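Local structure of Pts system, fructose-specific iiabc component (Borrelia burgdorferi, 5DLE) at residues A16-P21 and K32-E37; Y89-V94 and E101-E106; E37-K40 and S44-V47; N57-E62 and K81-K86. The protein probably imports fructose across the membrane and phosphorylates it to fructose 1-phosphate, this chain being the cytoplasmic IIB domain that would relay the phosphoryl group. One frame throughout, in Å; residues are numbered along the deposited sequence.

Contact 1 of 4, residues A16-P21 and K32-E37; sequences AVTACP and KKIENE
The CA atoms of Ala16 and Ile34, the nearest pair between strand residues 16-19 and the helical segment 32-37, stand 8.2 Å apart. From the helix the contact is made by Ile34 alone of the six residues. Its CG1 branch, trans to the carbonyl carbon (chi1 -73°) and extended at chi2, carries CD1 out to meet Thr18 tip to tip, with CD1 to Thr18 CG2 at 4.1 Å. The other branch drops on the earlier part of the strand, where Ile34 CG2 lies 4.3 Å from Ala16 CB. One isoleucine thus spans two residues on the same face of the strand, and all three side chains are buried. This is the first half of a beta-alpha-beta unit, in which strand 13-19, helix 25-40 and strand 44-50 follow one another and the helix packs on the sheet; Ile34 also touches Ile45 on the next strand. Thr18 divides its two branches. Its methyl faces Ile34, while OG1 hydrogen-bonds Thr27 O near the start of the same helix, so the buried hydroxyl is satisfied. Beyond the strand the chain enters the loop with Cys20, probably the phosphorylated cysteine, as in other IIB domains of the family, and Cys20 N donates to Thr27 OG1.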
loop_
_atom_site.group_PDB
_atom_site.type_symbol
_atom_site.label_atom_id
_atom_site.label_comp_id
_atom_site.label_asym_id
_atom_site.label_seq_id
_atom_site.Cartn_x
_atom_site.Cartn_y
_atom_site.Cartn_z
ATOM N N ALA A 16 5.658 -17.285 -10.653
ATOM C CA ALA A 16 6.127 -16.535 -9.499
ATOM C C ALA A 16 5.125 -16.660 -8.363
ATOM O O ALA A 16 3.929 -16.907 -8.597
ATOM C CB ALA A 16 6.318 -15.042 -9.829
ATOM N N VAL A 17 5.609 -16.457 -7.126
ATOM C CA VAL A 17 4.728 -16.250 -5.975
ATOM C C VAL A 17 5.136 -14.932 -5.361
ATOM O O VAL A 17 6.335 -14.703 -5.142
ATOM C CB VAL A 17 4.854 -17.360 -4.910
ATOM C CG1 VAL A 17 3.896 -17.103 -3.757
ATOM C CG2 VAL A 17 4.603 -18.749 -5.502
ATOM N N THR A 18 4.152 -14.070 -5.055
ATOM C CA THR A 18 4.461 -12.877 -4.283
ATOM C C THR A 18 3.698 -12.986 -2.971
ATOM O O THR A 18 2.542 -13.426 -2.936
ATOM C CB THR A 18 4.142 -11.601 -5.021
ATOM O OG1 THR A 18 2.710 -11.441 -5.176
ATOM C CG2 THR A 18 4.878 -11.574 -6.389
ATOM N N ALA A 19 4.368 -12.633 -1.874
ATOM C CA ALA A 19 3.738 -12.830 -0.568
ATOM C C ALA A 19 4.292 -11.809 0.401
ATOM O O ALA A 19 5.445 -11.884 0.775
ATOM C CB ALA A 19 3.988 -14.246 -0.050
ATOM N N CYS A 20 3.454 -10.860 0.804
ATOM C CA CYS A 20 3.819 -9.910 1.871
ATOM C C CYS A 20 2.651 -9.898 2.844
ATOM O O CYS A 20 1.524 -9.589 2.440
ATOM C CB CYS A 20 4.090 -8.548 1.268
ATOM S SG CYS A 20 4.387 -7.335 2.607
ATOM N N PRO A 21 2.885 -10.145 4.136
ATOM C CA PRO A 21 1.755 -10.231 5.072
ATOM C C PRO A 21 1.380 -8.890 5.693
ATOM O O PRO A 21 0.929 -8.850 6.836
ATOM C CB PRO A 21 2.274 -11.192 6.148
ATOM C CG PRO A 21 3.753 -10.879 6.194
ATOM C CD PRO A 21 4.147 -10.611 4.717
ATOM N N LYS A 32 2.454 -7.249 -10.149
ATOM C CA LYS A 32 2.194 -6.530 -11.382
ATOM C C LYS A 32 3.498 -6.076 -12.011
ATOM O O LYS A 32 3.640 -6.109 -13.242
ATOM C CB LYS A 32 1.240 -5.375 -11.121
ATOM C CG LYS A 32 0.745 -4.667 -12.342
ATOM C CD LYS A 32 0.002 -5.598 -13.353
ATOM C CE LYS A 32 -0.365 -4.737 -14.515
ATOM N NZ LYS A 32 -0.830 -5.536 -15.678
ATOM N N LYS A 33 4.491 -5.683 -11.214
ATOM C CA LYS A 33 5.766 -5.308 -11.826
ATOM C C LYS A 33 6.449 -6.517 -12.437
ATOM O O LYS A 33 7.051 -6.407 -13.519
ATOM C CB LYS A 33 6.686 -4.623 -10.824
ATOM C CG LYS A 33 6.111 -3.294 -10.413
ATOM C CD LYS A 33 7.099 -2.463 -9.679
ATOM C CE LYS A 33 8.000 -1.675 -10.636
ATOM N NZ LYS A 33 8.703 -0.647 -9.781
ATOM N N ILE A 34 6.368 -7.677 -11.772
ATOM C CA ILE A 34 6.965 -8.889 -12.365
ATOM C C ILE A 34 6.243 -9.244 -13.663
ATOM O O ILE A 34 6.892 -9.592 -14.661
ATOM C CB ILE A 34 6.915 -10.046 -11.350
ATOM C CG1 ILE A 34 7.956 -9.799 -10.252
ATOM C CG2 ILE A 34 7.187 -11.409 -12.054
ATOM C CD1 ILE A 34 7.796 -10.746 -9.082
ATOM N N GLU A 35 4.907 -9.185 -13.661
ATOM C CA GLU A 35 4.139 -9.465 -14.892
ATOM C C GLU A 35 4.528 -8.509 -16.014
ATOM O O GLU A 35 4.752 -8.949 -17.142
ATOM C CB GLU A 35 2.640 -9.372 -14.605
ATOM C CG GLU A 35 2.128 -10.518 -13.743
ATOM C CD GLU A 35 0.746 -10.281 -13.133
ATOM O OE1 GLU A 35 0.125 -9.205 -13.375
ATOM O OE2 GLU A 35 0.300 -11.176 -12.380
ATOM N N ASN A 36 4.614 -7.203 -15.732
ATOM C CA ASN A 36 4.928 -6.250 -16.801
ATOM C C ASN A 36 6.330 -6.469 -17.334
ATOM O O ASN A 36 6.545 -6.361 -18.540
ATOM C CB ASN A 36 4.777 -4.804 -16.307
ATOM C CG ASN A 36 3.323 -4.368 -16.191
ATOM O OD1 ASN A 36 2.439 -4.979 -16.819
ATOM N ND2 ASN A 36 3.078 -3.272 -15.490
ATOM N N GLU A 37 7.303 -6.716 -16.458
ATOM C CA GLU A 37 8.687 -6.863 -16.909
ATOM C C GLU A 37 8.891 -8.192 -17.630
ATOM O O GLU A 37 9.634 -8.258 -18.624
ATOM C CB GLU A 37 9.639 -6.716 -15.725
ATOM C CG GLU A 37 11.118 -6.805 -16.113
ATOM C CD GLU A 37 11.592 -5.634 -17.004
ATOM O OE1 GLU A 37 11.071 -4.498 -16.896
ATOM O OE2 GLU A 37 12.521 -5.884 -17.810
#

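Contact 2 of 4, residues Y89-V94 and E101-E106; sequences YKVSTV and ENIIKE
Tyr89, in strand 88-91, makes the one polar link to the helical segment 101-106: its OH donates to Glu106 OE1 over 2.6 Å, meeting that oxygen nearly along the C-O bond. CG is trans to the backbone N (chi1 -164°), which sends the ring out from the strand to the helix. The ring and the carboxylate stand almost perpendicular, at 83°, so the two groups meet through the hydroxyl and one oxygen without stacking. The same ring packs on Ile103, crossing it at about a right angle, with Tyr89 CE2 3.9 Å from Ile103 CG1; this isoleucine is modelled in two conformers, and all its side-chain distances here are for one of them. Ile103 CA lies at the ring edge, in its plane. Two residues on, Val91 takes the end of the isoleucine, its CG2 3.9 Å from Ile103 CD1, tip to tip, while Val91 CG1 sits over the rim of one face of the Tyr89 ring. After the strand Ser92 is the N-cap of helix 93-98, with OG bonded to Lys95 N. Thr93 turns its OG1 to Asp75 and His26. The strand and the helical segment run at 153°, nearly antiparallel, their axes 9.7 Å apart at closest. Strand 88-91 is an edge strand of the sheet within this chain, paired with strand 69-74, and helix 100-107 lies over it beside helix 25-40, where Ile104 touches Ile34 and Glu37.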
loop_
_atom_site.group_PDB
_atom_site.type_symbol
_atom_site.label_atom_id
_atom_site.label_comp_id
_atom_site.label_asym_id
_atom_site.label_seq_id
_atom_site.Cartn_x
_atom_site.Cartn_y
_atom_site.Cartn_z
ATOM N N TYR A 89 14.529 -18.428 -7.757
ATOM C CA TYR A 89 15.170 -17.178 -7.387
ATOM C C TYR A 89 14.287 -16.534 -6.339
ATOM O O TYR A 89 13.170 -16.091 -6.653
ATOM C CB TYR A 89 15.323 -16.269 -8.590
ATOM C CG TYR A 89 16.286 -15.153 -8.363
ATOM C CD1 TYR A 89 17.445 -15.342 -7.629
ATOM C CD2 TYR A 89 16.032 -13.917 -8.875
ATOM C CE1 TYR A 89 18.331 -14.287 -7.422
ATOM C CE2 TYR A 89 16.915 -12.863 -8.682
ATOM C CZ TYR A 89 18.044 -13.050 -7.967
ATOM O OH TYR A 89 18.886 -11.977 -7.789
ATOM N N LYS A 90 14.774 -16.510 -5.100
ATOM C CA LYS A 90 13.994 -15.976 -3.981
ATOM C C LYS A 90 14.562 -14.636 -3.529
ATOM O O LYS A 90 15.758 -14.528 -3.218
ATOM C CB LYS A 90 14.003 -16.961 -2.813
ATOM C CG LYS A 90 13.231 -16.473 -1.620
ATOM C CD LYS A 90 12.733 -17.662 -0.819
ATOM C CE LYS A 90 13.748 -18.088 0.212
ATOM N NZ LYS A 90 13.141 -19.031 1.203
ATOM N N VAL A 91 13.677 -13.628 -3.463
ATOM C CA VAL A 91 14.006 -12.256 -3.093
ATOM C C VAL A 91 12.880 -11.715 -2.232
ATOM O O VAL A 91 11.810 -12.316 -2.093
ATOM C CB VAL A 91 14.210 -11.349 -4.331
ATOM C CG1 VAL A 91 15.390 -11.887 -5.191
ATOM C CG2 VAL A 91 12.946 -11.301 -5.171
ATOM N N SER A 92 13.160 -10.586 -1.604
ATOM C CA SER A 92 12.128 -9.892 -0.851
ATOM C C SER A 92 11.175 -9.187 -1.799
ATOM O O SER A 92 11.492 -8.966 -2.955
ATOM C CB SER A 92 12.787 -8.855 0.061
ATOM O OG SER A 92 13.418 -7.844 -0.741
ATOM N N THR A 93 10.007 -8.770 -1.282
ATOM C CA THR A 93 9.159 -7.951 -2.151
ATOM C C THR A 93 9.792 -6.607 -2.494
ATOM O O THR A 93 9.628 -6.122 -3.615
ATOM C CB THR A 93 7.751 -7.750 -1.594
ATOM O OG1 THR A 93 7.760 -7.016 -0.362
ATOM C CG2 THR A 93 6.976 -9.057 -1.460
ATOM N N VAL A 94 10.523 -5.971 -1.557
ATOM C CA VAL A 94 11.196 -4.716 -1.858
ATOM C C VAL A 94 12.151 -4.888 -3.039
ATOM O O VAL A 94 12.192 -4.051 -3.946
ATOM C CB VAL A 94 11.923 -4.215 -0.592
ATOM C CG1 VAL A 94 12.919 -3.159 -0.939
ATOM C CG2 VAL A 94 10.907 -3.655 0.372
ATOM N N GLU A 101 13.730 -5.607 -13.418
ATOM C CA GLU A 101 14.399 -5.983 -14.665
ATOM C C GLU A 101 15.539 -6.936 -14.385
ATOM O O GLU A 101 15.657 -8.001 -15.020
ATOM C CB GLU A 101 14.910 -4.723 -15.352
ATOM C CG GLU A 101 15.682 -4.969 -16.649
ATOM C CD GLU A 101 16.319 -3.673 -17.147
ATOM O OE1 GLU A 101 16.833 -2.877 -16.313
ATOM O OE2 GLU A 101 16.286 -3.442 -18.364
ATOM N N ASN A 102 16.398 -6.569 -13.438
ATOM C CA ASN A 102 17.543 -7.398 -13.130
ATOM C C ASN A 102 17.112 -8.730 -12.534
ATOM O O ASN A 102 17.684 -9.773 -12.873
ATOM C CB ASN A 102 18.490 -6.621 -12.217
ATOM C CG ASN A 102 19.244 -5.511 -12.965
ATOM O OD1 ASN A 102 19.354 -5.522 -14.201
ATOM N ND2 ASN A 102 19.770 -4.535 -12.210
ATOM N N ILE A 103 16.075 -8.734 -11.685
ATOM C CA ILE A 103 15.661 -9.988 -11.067
ATOM C C ILE A 103 15.147 -10.973 -12.107
ATOM O O ILE A 103 15.439 -12.174 -12.033
ATOM C CB ILE A 103 14.631 -9.710 -9.971
ATOM C CG1 ILE A 103 15.376 -9.332 -8.703
ATOM C CG2 ILE A 103 13.698 -10.910 -9.748
ATOM C CD1 ILE A 103 14.484 -8.704 -7.700
ATOM N N ILE A 104 14.369 -10.505 -13.083
ATOM C CA ILE A 104 13.878 -11.390 -14.147
ATOM C C ILE A 104 15.061 -12.013 -14.867
ATOM O O ILE A 104 15.111 -13.221 -15.120
ATOM C CB ILE A 104 12.992 -10.614 -15.147
ATOM C CG1 ILE A 104 11.691 -10.099 -14.502
ATOM C CG2 ILE A 104 12.697 -11.473 -16.400
ATOM C CD1 ILE A 104 10.863 -11.172 -13.871
ATOM N N LYS A 105 16.037 -11.167 -15.212
ATOM C CA LYS A 105 17.181 -11.666 -15.993
ATOM C C LYS A 105 18.006 -12.652 -15.175
ATOM O O LYS A 105 18.396 -13.725 -15.675
ATOM C CB LYS A 105 18.044 -10.490 -16.452
ATOM C CG LYS A 105 17.439 -9.714 -17.599
ATOM C CD LYS A 105 18.338 -8.540 -18.003
ATOM C CE LYS A 105 17.689 -7.650 -19.074
ATOM N NZ LYS A 105 17.547 -8.333 -20.399
ATOM N N GLU A 106 18.270 -12.303 -13.911
ATOM C CA GLU A 106 19.087 -13.126 -13.023
ATOM C C GLU A 106 18.412 -14.456 -12.700
ATOM O O GLU A 106 19.113 -15.420 -12.366
ATOM C CB GLU A 106 19.395 -12.378 -11.714
ATOM C CG GLU A 106 20.393 -11.213 -11.861
ATOM C CD GLU A 106 20.309 -10.151 -10.735
ATOM O OE1 GLU A 106 19.626 -10.378 -9.703
ATOM O OE2 GLU A 106 20.926 -9.068 -10.899
#

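Contact 3 of 4, residues E37-K40 and S44-V47; sequences EAKK and SIRV
Ile45 holds CG1 trans to its backbone N (chi1 176°) and CG2 between N and the carbonyl carbon, which turns CG2 toward Ala38 and Lys39 on the last turn of helix 25-40, while the backbone itself sets CB against Ala38. The contact with Ala38 is the tighter one: its methyl carbon CB lies 3.8 Å from Ile45 CB, and Ile45 CG2 is also near it, at 4.1 Å from Ala38 CB. The CA atoms of Ala38 and Ile45 are 6.5 Å apart, consistent with the small side chain at Ala38. Lys39 contributes from the flank. Its chain bends at chi3 (-98°), so the aliphatic part crosses the isoleucine at about a right angle and CE comes within 4.1 Å of Ile45 CG2; the lysine is otherwise on the surface, and this packing uses its carbon chain rather than its amine. The two segments sit where the beta-alpha-beta unit turns back, helix 25-40 passing through three residues into strand 44-50, which runs parallel to strand 13-19 in the sheet. Ile45 is the residue of that strand's first part that faces the helix, and it also touches Ile14 on the adjoining strand. Arg46, the next residue, faces the other way, with NE in a salt bridge to Glu63 and NH2 bonded to Asn57 O, while Val47 again turns to the helix side and meets Ala31 and Glu35.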
loop_
_atom_site.group_PDB
_atom_site.type_symbol
_atom_site.label_atom_id
_atom_site.label_comp_id
_atom_site.label_asym_id
_atom_site.label_seq_id
_atom_site.Cartn_x
_atom_site.Cartn_y
_atom_site.Cartn_z
ATOM N N GLU A 37 7.303 -6.716 -16.458
ATOM C CA GLU A 37 8.687 -6.863 -16.909
ATOM C C GLU A 37 8.891 -8.192 -17.630
ATOM O O GLU A 37 9.634 -8.258 -18.624
ATOM C CB GLU A 37 9.639 -6.716 -15.725
ATOM C CG GLU A 37 11.118 -6.805 -16.113
ATOM C CD GLU A 37 11.592 -5.634 -17.004
ATOM O OE1 GLU A 37 11.071 -4.498 -16.896
ATOM O OE2 GLU A 37 12.521 -5.884 -17.810
ATOM N N ALA A 38 8.247 -9.259 -17.162
ATOM C CA ALA A 38 8.320 -10.545 -17.867
ATOM C C ALA A 38 7.817 -10.389 -19.285
ATOM O O ALA A 38 8.435 -10.892 -20.235
ATOM C CB ALA A 38 7.477 -11.600 -17.141
ATOM N N LYS A 39 6.679 -9.716 -19.444
ATOM C CA LYS A 39 6.105 -9.559 -20.781
ATOM C C LYS A 39 6.993 -8.670 -21.640
ATOM O O LYS A 39 7.223 -8.975 -22.832
ATOM C CB LYS A 39 4.673 -9.050 -20.658
ATOM C CG LYS A 39 3.742 -10.182 -20.162
ATOM C CD LYS A 39 2.287 -9.770 -20.005
ATOM C CE LYS A 39 1.972 -9.423 -18.550
ATOM N NZ LYS A 39 0.656 -8.700 -18.439
ATOM N N LYS A 40 7.584 -7.626 -21.050
ATOM C CA LYS A 40 8.518 -6.789 -21.810
ATOM C C LYS A 40 9.687 -7.612 -22.339
ATOM O O LYS A 40 10.118 -7.418 -23.491
ATOM C CB LYS A 40 9.012 -5.619 -20.961
ATOM C CG LYS A 40 10.006 -4.696 -21.658
ATOM C CD LYS A 40 10.513 -3.633 -20.688
ATOM C CE LYS A 40 11.546 -2.740 -21.361
ATOM N NZ LYS A 40 12.151 -1.791 -20.392
ATOM N N SER A 44 6.122 -15.633 -20.981
ATOM C CA SER A 44 4.826 -15.955 -20.401
ATOM C C SER A 44 4.970 -15.943 -18.886
ATOM O O SER A 44 6.028 -16.311 -18.368
ATOM C CB SER A 44 4.406 -17.358 -20.875
ATOM O OG SER A 44 3.029 -17.553 -20.661
ATOM N N ILE A 45 3.932 -15.501 -18.160
ATOM C CA ILE A 45 4.078 -15.372 -16.707
ATOM C C ILE A 45 2.758 -15.741 -16.026
ATOM O O ILE A 45 1.683 -15.333 -16.477
ATOM C CB ILE A 45 4.539 -13.923 -16.357
ATOM C CG1 ILE A 45 4.637 -13.660 -14.847
ATOM C CG2 ILE A 45 3.602 -12.874 -16.948
ATOM C CD1 ILE A 45 5.869 -14.257 -14.245
ATOM N N ARG A 46 2.834 -16.520 -14.939
ATOM C CA ARG A 46 1.707 -16.734 -14.027
ATOM C C ARG A 46 2.178 -16.401 -12.624
ATOM O O ARG A 46 3.260 -16.852 -12.233
ATOM C CB ARG A 46 1.220 -18.192 -14.077
ATOM C CG ARG A 46 0.115 -18.416 -15.115
ATOM C CD ARG A 46 -1.285 -18.048 -14.550
ATOM N NE ARG A 46 -1.585 -18.966 -13.457
ATOM C CZ ARG A 46 -1.710 -18.667 -12.172
ATOM N NH1 ARG A 46 -1.705 -17.409 -11.708
ATOM N NH2 ARG A 46 -1.914 -19.675 -11.336
ATOM N N VAL A 47 1.384 -15.613 -11.874
ATOM C CA VAL A 47 1.735 -15.213 -10.512
ATOM C C VAL A 47 0.641 -15.627 -9.530
ATOM O O VAL A 47 -0.541 -15.284 -9.715
ATOM C CB VAL A 47 1.988 -13.693 -10.404
ATOM C CG1 VAL A 47 2.504 -13.339 -8.991
ATOM C CG2 VAL A 47 3.010 -13.265 -11.388
#

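Contact 4 of 4, residues N57-E62 and K81-K86; sequences NALTEE and KRFEGK
Leu59 meets Arg82 and Phe83 on the sheet face remote from helix 25-40, where the run leading into helix 61-66 packs against the connection between strands 69-74 and 88-91 of this alpha/beta domain. The apolar part comes first. Leu59 CD1 reaches the edge of the Phe83 ring, near its plane, 3.8 Å from CE1, and the two side chains cross at about a right angle. Both also touch Val17 of the central strand 13-19. Arg82 lies against the ring too: its CG sits over the centre of one face, 3.7 Å above the plane. The polar part runs through one water, which donates to Leu59 O at 2.8 Å and accepts from Arg82 NH1 at 3.0 Å. NH1 also forms a salt bridge with Glu48, whose OE1 takes the N-H of Leu59, so one carboxylate ties both segments together. Backbone turns shape the second segment: a type II turn from Phe83 to Lys86 puts Gly85 at positive phi (88°). Beside it, Lys81 NZ binds Glu84 OE2 at 2.9 Å, on the syn side and 34° out of the carboxylate plane.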
loop_
_atom_site.group_PDB
_atom_site.type_symbol
_atom_site.label_atom_id
_atom_site.label_comp_id
_atom_site.label_asym_id
_atom_site.label_seq_id
_atom_site.Cartn_x
_atom_site.Cartn_y
_atom_site.Cartn_z
ATOM N N ASN A 57 -5.096 -17.330 -6.909
ATOM C CA ASN A 57 -4.530 -17.739 -8.208
ATOM C C ASN A 57 -3.297 -18.612 -8.020
ATOM O O ASN A 57 -2.254 -18.435 -8.678
ATOM C CB ASN A 57 -4.225 -16.522 -9.082
ATOM C CG ASN A 57 -5.469 -15.717 -9.359
ATOM O OD1 ASN A 57 -6.320 -16.157 -10.158
ATOM N ND2 ASN A 57 -5.625 -14.605 -8.702
ATOM N N ALA A 58 -3.449 -19.608 -7.144
ATOM C CA ALA A 58 -2.353 -20.505 -6.814
ATOM C C ALA A 58 -1.796 -21.191 -8.060
ATOM O O ALA A 58 -2.533 -21.570 -8.976
ATOM C CB ALA A 58 -2.838 -21.543 -5.810
ATOM N N LEU A 59 -0.477 -21.338 -8.086
ATOM C CA LEU A 59 0.169 -22.075 -9.164
ATOM C C LEU A 59 -0.337 -23.505 -9.163
ATOM O O LEU A 59 -0.497 -24.121 -8.109
ATOM C CB LEU A 59 1.689 -22.072 -8.994
ATOM C CG LEU A 59 2.355 -20.674 -8.925
ATOM C CD1 LEU A 59 3.864 -20.829 -8.721
ATOM C CD2 LEU A 59 2.021 -19.874 -10.193
ATOM N N THR A 60 -0.550 -24.043 -10.358
ATOM C CA THR A 60 -0.879 -25.451 -10.466
ATOM C C THR A 60 0.396 -26.276 -10.628
ATOM O O THR A 60 1.468 -25.766 -11.006
ATOM C CB THR A 60 -1.796 -25.715 -11.663
ATOM O OG1 THR A 60 -1.095 -25.455 -12.889
ATOM C CG2 THR A 60 -3.051 -24.842 -11.591
ATOM N N GLU A 61 0.258 -27.574 -10.348
ATOM C CA GLU A 61 1.357 -28.500 -10.588
ATOM C C GLU A 61 1.833 -28.422 -12.035
ATOM O O GLU A 61 3.041 -28.411 -12.300
ATOM C CB GLU A 61 0.923 -29.925 -10.235
ATOM C CG GLU A 61 2.045 -30.938 -10.302
ATOM C CD GLU A 61 1.611 -32.348 -9.906
ATOM O OE1 GLU A 61 0.490 -32.508 -9.378
ATOM O OE2 GLU A 61 2.400 -33.296 -10.118
ATOM N N GLU A 62 0.894 -28.345 -12.989
ATOM C CA GLU A 62 1.313 -28.289 -14.382
ATOM C C GLU A 62 2.049 -26.991 -14.699
ATOM O O GLU A 62 3.029 -26.998 -15.456
ATOM C CB GLU A 62 0.100 -28.455 -15.308
ATOM C CG GLU A 62 0.454 -28.380 -16.766
ATOM C CD GLU A 62 1.049 -29.694 -17.300
ATOM O OE1 GLU A 62 1.172 -30.681 -16.529
ATOM O OE2 GLU A 62 1.393 -29.739 -18.503
ATOM N N LYS A 81 8.423 -26.932 -1.148
ATOM C CA LYS A 81 8.698 -28.292 -1.631
ATOM C C LYS A 81 8.194 -28.493 -3.055
ATOM O O LYS A 81 8.833 -29.196 -3.858
ATOM C CB LYS A 81 8.081 -29.327 -0.681
ATOM C CG LYS A 81 8.543 -30.751 -0.991
ATOM C CD LYS A 81 8.175 -31.741 0.118
ATOM C CE LYS A 81 8.807 -33.119 -0.128
ATOM N NZ LYS A 81 10.305 -33.080 -0.135
ATOM N N ARG A 82 7.074 -27.849 -3.397
ATOM C CA ARG A 82 6.515 -27.915 -4.744
ATOM C C ARG A 82 7.456 -27.416 -5.831
ATOM O O ARG A 82 7.189 -27.675 -7.005
ATOM C CB ARG A 82 5.223 -27.104 -4.797
ATOM C CG ARG A 82 5.368 -25.652 -4.318
ATOM C CD ARG A 82 4.018 -24.971 -4.429
ATOM N NE ARG A 82 4.040 -23.717 -3.710
ATOM C CZ ARG A 82 3.275 -22.661 -3.995
ATOM N NH1 ARG A 82 2.427 -22.719 -5.010
ATOM N NH2 ARG A 82 3.358 -21.558 -3.234
ATOM N N PHE A 83 8.522 -26.696 -5.492
ATOM C CA PHE A 83 9.447 -26.187 -6.496
ATOM C C PHE A 83 10.739 -27.002 -6.598
ATOM O O PHE A 83 11.668 -26.589 -7.306
ATOM C CB PHE A 83 9.782 -24.722 -6.194
ATOM C CG PHE A 83 8.566 -23.849 -6.032
ATOM C CD1 PHE A 83 7.633 -23.728 -7.063
ATOM C CD2 PHE A 83 8.370 -23.166 -4.859
ATOM C CE1 PHE A 83 6.523 -22.902 -6.933
ATOM C CE2 PHE A 83 7.234 -22.363 -4.692
ATOM C CZ PHE A 83 6.313 -22.231 -5.748
ATOM N N GLU A 84 10.826 -28.133 -5.911
ATOM C CA GLU A 84 12.007 -28.984 -6.050
ATOM C C GLU A 84 12.293 -29.306 -7.515
ATOM O O GLU A 84 11.379 -29.594 -8.299
ATOM C CB GLU A 84 11.815 -30.292 -5.284
ATOM C CG GLU A 84 11.996 -30.094 -3.798
ATOM C CD GLU A 84 11.906 -31.408 -3.043
ATOM O OE1 GLU A 84 11.729 -32.468 -3.695
ATOM O OE2 GLU A 84 12.023 -31.363 -1.799
ATOM N N GLY A 85 13.573 -29.227 -7.888
ATOM C CA GLY A 85 13.976 -29.564 -9.248
ATOM C C GLY A 85 13.894 -28.395 -10.206
ATOM O O GLY A 85 14.297 -28.536 -11.346
ATOM N N LYS A 86 13.364 -27.249 -9.766
ATOM C CA LYS A 86 13.272 -26.034 -10.571
ATOM C C LYS A 86 14.337 -25.039 -10.142
ATOM O O LYS A 86 14.744 -25.013 -8.980
ATOM C CB LYS A 86 11.906 -25.347 -10.415
ATOM C CG LYS A 86 10.676 -26.275 -10.436
ATOM C CD LYS A 86 10.471 -26.958 -11.820
ATOM C CE LYS A 86 10.412 -25.918 -12.955
ATOM N NZ LYS A 86 9.843 -26.568 -14.239
HETATM O O HOH W 1 1.216 -25.180 -6.222
#

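All four contacts belong to one alpha/beta domain and come along the chain in the order 1, 3, 4, 2, contact 3 beginning on the segment where contact 1 ends. Contacts 1 and 3 both use helix 25-40, on neighbouring strands 13-19 and 44-50, with centres about 9 Å apart. Contact 2 lies at the outer strand 88-91, its centre about 10 Å from that of contact 1 and joined to it by Cys20 packing on Thr93. Contact 4 sits on the other face of the sheet, its centre about 16 Å from those of contacts 1 and 3 and about 18 Å from that of contact 2; Val17 lies between contacts 1 and 4. Strand 13-19 is thus packed on both faces, just before the loop holding Cys20.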